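Local coordinates for protein extracellular subtilisin-like serine proteinase (Vibrio sp. PA-44, PDB 1SH7) that probably cleaves proteins as a secreted, calcium-binding serine endopeptidase of the subtilisin family, adapted to work in the cold, at residues V92-L97 against V112-Q117; W6-I11 against T223-G228; C163-A168 against F188-S193. One frame throughout, in Å; residues are numbered along the deposited sequence.

In the fold
The three contacts lie in one subtilisin-like chain built round a seven-stranded parallel sheet. Contact 1 packs strand 90-95 against helix 105-118. Contact 2 joins helix 6-11, which holds calcium ligand D9, to helix 219-236. Contact 3 pairs two loops that follow strands 150-154 and 174-179. Contacts 1 and 2 lie on opposite sides of the chain's centre, centres about 22 Å apart. Contact 3 is about 22 Å from contact 1 and about 19 Å from contact 2, between centres. Bound phenylmethanesulfonic acid marks the active site, about 7 Å from the side chain of T165 and about 11 Å from that of H225. The V94 side chain is about 7 Å from that of D37, a predicted charge-relay residue.

Contact 1: residues V92-L97 against V112-Q117; sequences VGVRVL and VDWVAQ
V94 and V92 point from the strand toward the helix and meet W114 and V115. The contact is wholly apolar. V94 uses one methyl for both partners. Its CG2 lies 4.0 Å from CZ3 of W114 and 3.9 Å from CG2 of V115. That methyl faces the indole and the valine branch, which lie side by side on the helix. V92 reaches only the far end of the indole, where its CG1 is 4.2 Å from W114 CH2. The V92 side chain crosses the tryptophan at about a right angle, while V94 meets it at a slant. W114 has its CG anti to the backbone N (chi1 -172°). This lays the six-membered ring along the strand, within reach of both valines. V115 adds a single branch, CG2, and its other side-chain contacts include Y34 of the neighbouring strand 32-37. The R95 side chain lies on the other side of the sheet. It forms a salt bridge with D59 and a hydrogen bond with D56, a calcium ligand. The strand and helix segments run roughly antiparallel, at 148°, with their axes 9.7 Å apart. Such packing of alternate strand residues against a returning helix is characteristic of a beta-alpha-beta crossover. Here helix 105-118 links the parallel strands 90-95 and 123-127 of the subtilisin fold.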
loop_
_atom_site.group_PDB
_atom_site.type_symbol
_atom_site.label_atom_id
_atom_site.label_comp_id
_atom_site.label_asym_id
_atom_site.label_seq_id
_atom_site.Cartn_x
_atom_site.Cartn_y
_atom_site.Cartn_z
ATOM N N VAL A 92 -6.064 1.388 11.007
ATOM C CA VAL A 92 -6.869 0.346 11.610
ATOM C C VAL A 92 -6.313 -1.012 11.225
ATOM O O VAL A 92 -6.144 -1.297 10.017
ATOM C CB VAL A 92 -8.374 0.485 11.228
ATOM C CG1 VAL A 92 -9.178 -0.655 11.837
ATOM C CG2 VAL A 92 -8.926 1.826 11.703
ATOM N N GLY A 93 -6.027 -1.855 12.235
ATOM C CA GLY A 93 -5.505 -3.211 12.022
ATOM C C GLY A 93 -6.596 -4.215 11.705
ATOM O O GLY A 93 -7.574 -4.315 12.435
ATOM N N VAL A 94 -6.462 -4.932 10.591
ATOM C CA VAL A 94 -7.389 -6.021 10.232
ATOM C C VAL A 94 -6.561 -7.282 10.073
ATOM O O VAL A 94 -5.963 -7.547 9.031
ATOM C CB VAL A 94 -8.192 -5.700 8.952
ATOM C CG1 VAL A 94 -9.242 -6.765 8.672
ATOM C CG2 VAL A 94 -8.855 -4.332 9.076
ATOM N N ARG A 95 -6.433 -8.013 11.157
ATOM C CA ARG A 95 -5.529 -9.138 11.192
ATOM C C ARG A 95 -6.126 -10.399 10.540
ATOM O O ARG A 95 -7.062 -11.018 11.076
ATOM C CB ARG A 95 -5.080 -9.398 12.623
ATOM C CG ARG A 95 -4.125 -10.595 12.771
ATOM C CD ARG A 95 -3.563 -10.700 14.165
ATOM N NE ARG A 95 -2.534 -11.732 14.220
ATOM C CZ ARG A 95 -2.624 -12.914 14.811
ATOM N NH1 ARG A 95 -1.589 -13.734 14.737
ATOM N NH2 ARG A 95 -3.667 -13.288 15.512
ATOM N N VAL A 96 -5.568 -10.781 9.392
ATOM C CA VAL A 96 -6.007 -11.981 8.689
ATOM C C VAL A 96 -4.890 -12.998 8.440
ATOM O O VAL A 96 -5.167 -14.058 7.864
ATOM C CB VAL A 96 -6.678 -11.658 7.327
ATOM C CG1 VAL A 96 -7.935 -10.756 7.532
ATOM C CG2 VAL A 96 -5.678 -10.993 6.348
ATOM N N LEU A 97 -3.663 -12.654 8.855
ATOM C CA LEU A 97 -2.495 -13.525 8.726
ATOM C C LEU A 97 -1.863 -13.768 10.103
ATOM O O LEU A 97 -1.713 -12.823 10.931
ATOM C CB LEU A 97 -1.464 -12.893 7.788
ATOM C CG LEU A 97 -1.920 -12.429 6.401
ATOM C CD1 LEU A 97 -0.787 -11.671 5.754
ATOM C CD2 LEU A 97 -2.324 -13.615 5.517
ATOM N N VAL A 112 -11.755 -8.576 4.366
ATOM C CA VAL A 112 -12.126 -7.686 3.256
ATOM C C VAL A 112 -13.576 -7.191 3.457
ATOM O O VAL A 112 -13.849 -5.991 3.386
ATOM C CB VAL A 112 -11.936 -8.387 1.898
ATOM C CG1 VAL A 112 -12.546 -7.583 0.749
ATOM C CG2 VAL A 112 -10.458 -8.695 1.662
ATOM N N ASP A 113 -14.486 -8.117 3.732
ATOM C CA ASP A 113 -15.887 -7.823 4.028
ATOM C C ASP A 113 -16.025 -6.885 5.240
ATOM O O ASP A 113 -16.886 -6.001 5.263
ATOM C CB ASP A 113 -16.645 -9.123 4.334
ATOM C CG ASP A 113 -16.906 -9.973 3.110
ATOM O OD1 ASP A 113 -17.445 -11.100 3.320
ATOM O OD2 ASP A 113 -16.645 -9.617 1.918
ATOM N N TRP A 114 -15.183 -7.086 6.251
ATOM C CA TRP A 114 -15.219 -6.255 7.448
ATOM C C TRP A 114 -14.889 -4.795 7.143
ATOM O O TRP A 114 -15.501 -3.867 7.683
ATOM C CB TRP A 114 -14.243 -6.808 8.495
ATOM C CG TRP A 114 -14.348 -6.147 9.803
ATOM C CD1 TRP A 114 -15.103 -6.549 10.861
ATOM C CD2 TRP A 114 -13.715 -4.922 10.210
ATOM N NE1 TRP A 114 -14.934 -5.690 11.913
ATOM C CE2 TRP A 114 -14.096 -4.676 11.539
ATOM C CE3 TRP A 114 -12.824 -4.036 9.603
ATOM C CZ2 TRP A 114 -13.628 -3.577 12.264
ATOM C CZ3 TRP A 114 -12.378 -2.942 10.315
ATOM C CH2 TRP A 114 -12.790 -2.715 11.616
ATOM N N VAL A 115 -13.910 -4.603 6.277
ATOM C CA VAL A 115 -13.551 -3.248 5.826
ATOM C C VAL A 115 -14.721 -2.630 5.052
ATOM O O VAL A 115 -15.123 -1.502 5.335
ATOM C CB VAL A 115 -12.252 -3.261 4.984
ATOM C CG1 VAL A 115 -12.060 -1.972 4.260
ATOM C CG2 VAL A 115 -11.027 -3.580 5.878
ATOM N N ALA A 116 -15.317 -3.353 4.121
ATOM C CA ALA A 116 -16.476 -2.813 3.405
ATOM C C ALA A 116 -17.601 -2.427 4.391
ATOM O O ALA A 116 -18.197 -1.338 4.286
ATOM C CB ALA A 116 -16.998 -3.802 2.388
ATOM N N GLN A 117 -17.829 -3.269 5.393
ATOM C CA GLN A 117 -18.932 -3.029 6.330
ATOM C C GLN A 117 -18.623 -1.927 7.369
ATOM O O GLN A 117 -19.539 -1.300 7.879
ATOM C CB GLN A 117 -19.331 -4.309 7.053
ATOM C CG GLN A 117 -20.001 -5.344 6.162
ATOM C CD GLN A 117 -20.001 -6.744 6.769
ATOM O OE1 GLN A 117 -19.893 -6.901 7.988
ATOM N NE2 GLN A 117 -20.112 -7.760 5.919
#

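Contact 2: residues W6-I11 against T223-G228; sequences WGLDRI and TPHVAG. With CA (calcium ion), chain E.
The imidazole of H225 ends against bare backbone, at G7, with no side chain between them. Its NE2 lies 3.8 Å from G7 CA. The glycine is what lets the ring come this near to helix 6-11. The N of L8 is at the edge of the ring, near its plane, but 4.2 Å from NE2, and no hydrogen bond joins the two segments. H225 points toward the other helix, with its CG anti to its own carbonyl carbon (chi1 -74°). The other ring nitrogen, ND1, turns back to its own helix and is hydrogen-bonded to M221 O. This bond helps fix the rotation of the ring. L8 supplies the second, looser touch, its CD2 standing 4.5 Å from H225 CD2. All three touching residues are buried.

D9 follows directly in the chain and does not contact H225; its carboxylate binds a calcium ion. It grips the metal twice, through its backbone O at 2.5 Å and through OD2 at 2.4 Å. A water oxygen lies 2.3 Å from the calcium, and D12, Q13, D19 and N21 complete the site. The other carboxylate oxygen of D9, OD1, is hydrogen-bonded to the N of R20. The short helix thus has one side on the metal site and another on the protein interior. There H225 also touches P200 of strand 197-200 and T77 of helix 70-79, while V226 and A227 pack on M152 of strand 150-154. Residues 223-228 are buried, beside helix 70-79 and against strands 150-154 and 197-200 of the central sheet.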
loop_
_atom_site.group_PDB
_atom_site.type_symbol
_atom_site.label_atom_id
_atom_site.label_comp_id
_atom_site.label_asym_id
_atom_site.label_seq_id
_atom_site.Cartn_x
_atom_site.Cartn_y
_atom_site.Cartn_z
ATOM N N TRP A 6 14.775 6.549 1.313
ATOM C CA TRP A 6 14.755 6.719 -0.155
ATOM C C TRP A 6 13.386 6.588 -0.794
ATOM O O TRP A 6 13.129 7.239 -1.782
ATOM C CB TRP A 6 15.714 5.753 -0.849
ATOM C CG TRP A 6 15.163 4.382 -1.103
ATOM C CD1 TRP A 6 15.327 3.248 -0.328
ATOM C CD2 TRP A 6 14.423 3.971 -2.253
ATOM N NE1 TRP A 6 14.689 2.178 -0.913
ATOM C CE2 TRP A 6 14.126 2.587 -2.098
ATOM C CE3 TRP A 6 13.920 4.643 -3.376
ATOM C CZ2 TRP A 6 13.398 1.859 -3.058
ATOM C CZ3 TRP A 6 13.200 3.926 -4.314
ATOM C CH2 TRP A 6 12.946 2.543 -4.151
ATOM N N GLY A 7 12.530 5.724 -0.270
ATOM C CA GLY A 7 11.193 5.497 -0.844
ATOM C C GLY A 7 10.347 6.749 -0.805
ATOM O O GLY A 7 9.761 7.180 -1.817
ATOM N N LEU A 8 10.336 7.380 0.369
ATOM C CA LEU A 8 9.646 8.639 0.539
ATOM C C LEU A 8 10.285 9.714 -0.340
ATOM O O LEU A 8 9.595 10.490 -1.013
ATOM C CB LEU A 8 9.686 9.083 2.004
ATOM C CG LEU A 8 9.084 8.179 3.076
ATOM C CD1 LEU A 8 9.206 8.886 4.412
ATOM C CD2 LEU A 8 7.647 7.799 2.740
ATOM N N ASP A 9 11.613 9.742 -0.322
ATOM C CA ASP A 9 12.422 10.662 -1.110
ATOM C C ASP A 9 12.072 10.568 -2.603
ATOM O O ASP A 9 11.944 11.588 -3.293
ATOM C CB ASP A 9 13.900 10.333 -0.912
ATOM C CG ASP A 9 14.832 11.358 -1.536
ATOM O OD1 ASP A 9 16.073 11.195 -1.352
ATOM O OD2 ASP A 9 14.436 12.343 -2.195
ATOM N N ARG A 10 11.909 9.355 -3.100
ATOM C CA ARG A 10 11.611 9.141 -4.506
ATOM C C ARG A 10 10.227 9.622 -4.988
ATOM O O ARG A 10 10.096 10.038 -6.127
ATOM C CB ARG A 10 11.693 7.653 -4.859
ATOM C CG ARG A 10 11.699 7.347 -6.334
ATOM C CD ARG A 10 12.866 7.941 -7.113
ATOM N NE ARG A 10 12.740 7.864 -8.565
ATOM C CZ ARG A 10 12.086 8.739 -9.349
ATOM N NH1 ARG A 10 12.092 8.565 -10.665
ATOM N NH2 ARG A 10 11.483 9.809 -8.843
ATOM N N ILE A 11 9.202 9.532 -4.155
ATOM C CA ILE A 11 7.838 9.621 -4.662
ATOM C C ILE A 11 7.357 11.059 -4.776
ATOM O O ILE A 11 6.340 11.274 -5.387
ATOM C CB ILE A 11 6.845 8.768 -3.807
ATOM C CG1 ILE A 11 6.710 9.352 -2.408
ATOM C CG2 ILE A 11 7.251 7.295 -3.808
ATOM C CD1 ILE A 11 5.701 8.680 -1.584
ATOM N N THR A 223 3.384 -1.384 -1.952
ATOM C CA THR A 223 1.968 -1.204 -1.873
ATOM C C THR A 223 1.552 -0.122 -0.884
ATOM O O THR A 223 0.769 0.704 -1.260
ATOM C CB THR A 223 1.249 -2.547 -1.601
ATOM O OG1 THR A 223 1.549 -3.499 -2.643
ATOM C CG2 THR A 223 -0.329 -2.386 -1.640
ATOM N N PRO A 224 2.035 -0.132 0.359
ATOM C CA PRO A 224 1.709 0.930 1.314
ATOM C C PRO A 224 2.213 2.308 0.939
ATOM O O PRO A 224 1.582 3.245 1.380
ATOM C CB PRO A 224 2.265 0.404 2.652
ATOM C CG PRO A 224 3.302 -0.680 2.263
ATOM C CD PRO A 224 2.758 -1.239 1.010
ATOM N N HIS A 225 3.257 2.436 0.113
ATOM C CA HIS A 225 3.599 3.735 -0.453
ATOM C C HIS A 225 2.381 4.265 -1.220
ATOM O O HIS A 225 2.020 5.448 -1.075
ATOM C CB HIS A 225 4.842 3.686 -1.357
ATOM C CG HIS A 225 6.146 3.556 -0.611
ATOM N ND1 HIS A 225 6.676 2.333 -0.263
ATOM C CD2 HIS A 225 7.045 4.482 -0.200
ATOM C CE1 HIS A 225 7.827 2.506 0.370
ATOM N NE2 HIS A 225 8.072 3.808 0.427
ATOM N N VAL A 226 1.769 3.396 -2.015
ATOM C CA VAL A 226 0.618 3.751 -2.821
ATOM C C VAL A 226 -0.600 4.033 -1.913
ATOM O O VAL A 226 -1.308 5.015 -2.122
ATOM C CB VAL A 226 0.281 2.673 -3.903
ATOM C CG1 VAL A 226 -0.856 3.154 -4.810
ATOM C CG2 VAL A 226 1.489 2.312 -4.759
ATOM N N ALA A 227 -0.834 3.207 -0.895
ATOM C CA ALA A 227 -1.926 3.462 0.038
ATOM C C ALA A 227 -1.735 4.784 0.778
ATOM O O ALA A 227 -2.693 5.502 1.043
ATOM C CB ALA A 227 -2.036 2.358 1.023
ATOM N N GLY A 228 -0.482 5.068 1.139
ATOM C CA GLY A 228 -0.101 6.325 1.756
ATOM C C GLY A 228 -0.500 7.489 0.867
ATOM O O GLY A 228 -1.119 8.454 1.321
HETATM CA CA CA E . 12.698 13.902 -2.884
HETATM O O HOH W 1 12.240 16.112 -3.369
#

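Contact 3: residues C163-A168 against F188-S193; sequences CNTSPA and FSNWGS
The carboxamide of N190 is the flat group that meets the other segment, and T165 is its partner there. The T165 hydroxyl lies near the amide plane, off one arm of the carboxamide and over neither face. The two side chains cross obliquely, and the approach is too long for a hydrogen bond. The indole of W191, next in the chain, belongs to other neighbours and makes a cation-pi interaction with R262.

The nearest approach is made by C163 and S193. C163 SG lies 3.4 Å from S193 OG, without a hydrogen bond. The same sulfur is bonded covalently to C194. C194 is the next residue after S193, and the disulfide probably holds the serine close to the sulfur. S193 has its OG between its backbone N and carbonyl carbon (chi1 65°), which brings the hydroxyl beside the sulfur.

The second loop is braced from within. S189 OG donates a hydrogen bond of 2.8 Å to N190 O. It meets a lone pair in the carbonyl plane, at a C=O...donor angle of 135°. G192 has a positive phi of 109°, in an extended part of the chain.

The contact thus lies beside the C163-C194 disulfide, which joins the two connections. The third calcium site, of P171, G173 and D196, is near, and a bound calcium ion is about 9 Å from the C163 side chain. Residues 163-168 lie between strands 150-154 and 174-179. P167, after a cis peptide bond, packs on L137 and V141 of helix 135-146. Residues 188-193 lie in the following connection, between strands 174-179 and 197-200.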
loop_
_atom_site.group_PDB
_atom_site.type_symbol
_atom_site.label_atom_id
_atom_site.label_comp_id
_atom_site.label_asym_id
_atom_site.label_seq_id
_atom_site.Cartn_x
_atom_site.Cartn_y
_atom_site.Cartn_z
ATOM N N CYS A 163 -1.064 -11.478 -13.014
ATOM C CA CYS A 163 -2.424 -11.929 -13.326
ATOM C C CYS A 163 -2.739 -13.335 -12.813
ATOM O O CYS A 163 -3.889 -13.701 -12.752
ATOM C CB CYS A 163 -2.713 -11.832 -14.844
ATOM S SG CYS A 163 -2.670 -10.148 -15.504
ATOM N N ASN A 164 -1.728 -14.090 -12.400
ATOM C CA ASN A 164 -1.923 -15.453 -11.866
ATOM C C ASN A 164 -1.969 -15.504 -10.339
ATOM O O ASN A 164 -1.888 -16.565 -9.757
ATOM C CB ASN A 164 -0.819 -16.360 -12.419
ATOM C CG ASN A 164 -0.890 -16.475 -13.934
ATOM O OD1 ASN A 164 -1.980 -16.413 -14.512
ATOM N ND2 ASN A 164 0.262 -16.600 -14.587
ATOM N N THR A 165 -2.089 -14.326 -9.708
ATOM C CA THR A 165 -2.092 -14.131 -8.252
ATOM C C THR A 165 -3.398 -13.444 -7.864
ATOM O O THR A 165 -3.825 -12.513 -8.559
ATOM C CB THR A 165 -0.899 -13.224 -7.835
ATOM O OG1 THR A 165 0.280 -14.016 -7.797
ATOM C CG2 THR A 165 -1.052 -12.684 -6.388
ATOM N N SER A 166 -4.052 -13.917 -6.798
ATOM C CA SER A 166 -5.208 -13.209 -6.180
ATOM C C SER A 166 -4.728 -12.655 -4.830
ATOM O O SER A 166 -4.006 -13.340 -4.150
ATOM C CB SER A 166 -6.373 -14.188 -5.909
ATOM O OG SER A 166 -7.110 -14.490 -7.074
ATOM N N PRO A 167 -5.167 -11.475 -4.400
ATOM C CA PRO A 167 -6.086 -10.613 -5.158
ATOM C C PRO A 167 -5.448 -9.716 -6.220
ATOM O O PRO A 167 -6.197 -8.985 -6.817
ATOM C CB PRO A 167 -6.672 -9.715 -4.070
ATOM C CG PRO A 167 -5.559 -9.546 -3.117
ATOM C CD PRO A 167 -4.897 -10.930 -3.056
ATOM N N ALA A 168 -4.142 -9.757 -6.452
ATOM C CA ALA A 168 -3.482 -8.849 -7.430
ATOM C C ALA A 168 -4.193 -8.677 -8.766
ATOM O O ALA A 168 -4.181 -7.587 -9.377
ATOM C CB ALA A 168 -2.068 -9.325 -7.709
ATOM N N PHE A 188 12.762 -9.284 -8.072
ATOM C CA PHE A 188 11.752 -10.262 -7.604
ATOM C C PHE A 188 10.328 -9.839 -8.014
ATOM O O PHE A 188 9.384 -10.611 -7.909
ATOM C CB PHE A 188 11.813 -10.433 -6.067
ATOM C CG PHE A 188 11.639 -9.133 -5.318
ATOM C CD1 PHE A 188 10.390 -8.520 -5.232
ATOM C CD2 PHE A 188 12.722 -8.496 -4.748
ATOM C CE1 PHE A 188 10.265 -7.269 -4.605
ATOM C CE2 PHE A 188 12.585 -7.297 -4.137
ATOM C CZ PHE A 188 11.354 -6.690 -4.049
ATOM N N SER A 189 10.154 -8.587 -8.432
ATOM C CA SER A 189 8.800 -8.067 -8.636
ATOM C C SER A 189 8.015 -8.779 -9.706
ATOM O O SER A 189 8.460 -8.933 -10.847
ATOM C CB SER A 189 8.829 -6.579 -9.007
ATOM O OG SER A 189 7.493 -6.102 -9.031
ATOM N N ASN A 190 6.780 -9.150 -9.387
ATOM C CA ASN A 190 5.892 -9.572 -10.447
ATOM C C ASN A 190 5.657 -8.358 -11.393
ATOM O O ASN A 190 6.025 -7.206 -11.099
ATOM C CB ASN A 190 4.562 -10.104 -9.885
ATOM C CG ASN A 190 4.655 -11.507 -9.309
ATOM O OD1 ASN A 190 3.660 -12.027 -8.759
ATOM N ND2 ASN A 190 5.792 -12.123 -9.417
ATOM N N TRP A 191 5.104 -8.671 -12.556
ATOM C CA TRP A 191 5.101 -7.808 -13.718
ATOM C C TRP A 191 3.847 -8.087 -14.533
ATOM O O TRP A 191 3.068 -8.973 -14.168
ATOM C CB TRP A 191 6.391 -8.004 -14.574
ATOM C CG TRP A 191 6.811 -9.440 -14.787
ATOM C CD1 TRP A 191 7.825 -10.080 -14.174
ATOM C CD2 TRP A 191 6.246 -10.371 -15.710
ATOM N NE1 TRP A 191 7.915 -11.378 -14.622
ATOM C CE2 TRP A 191 6.940 -11.585 -15.557
ATOM C CE3 TRP A 191 5.194 -10.316 -16.627
ATOM C CZ2 TRP A 191 6.637 -12.720 -16.307
ATOM C CZ3 TRP A 191 4.889 -11.450 -17.360
ATOM C CH2 TRP A 191 5.611 -12.632 -17.191
ATOM N N GLY A 192 3.643 -7.331 -15.621
ATOM C CA GLY A 192 2.565 -7.604 -16.568
ATOM C C GLY A 192 1.369 -6.667 -16.624
ATOM O O GLY A 192 1.281 -5.620 -15.950
ATOM N N SER A 193 0.405 -7.090 -17.434
ATOM C CA SER A 193 -0.806 -6.312 -17.695
ATOM C C SER A 193 -1.694 -6.037 -16.470
ATOM O O SER A 193 -2.490 -5.118 -16.521
ATOM C CB SER A 193 -1.659 -7.035 -18.740
ATOM O OG SER A 193 -2.114 -8.265 -18.231
#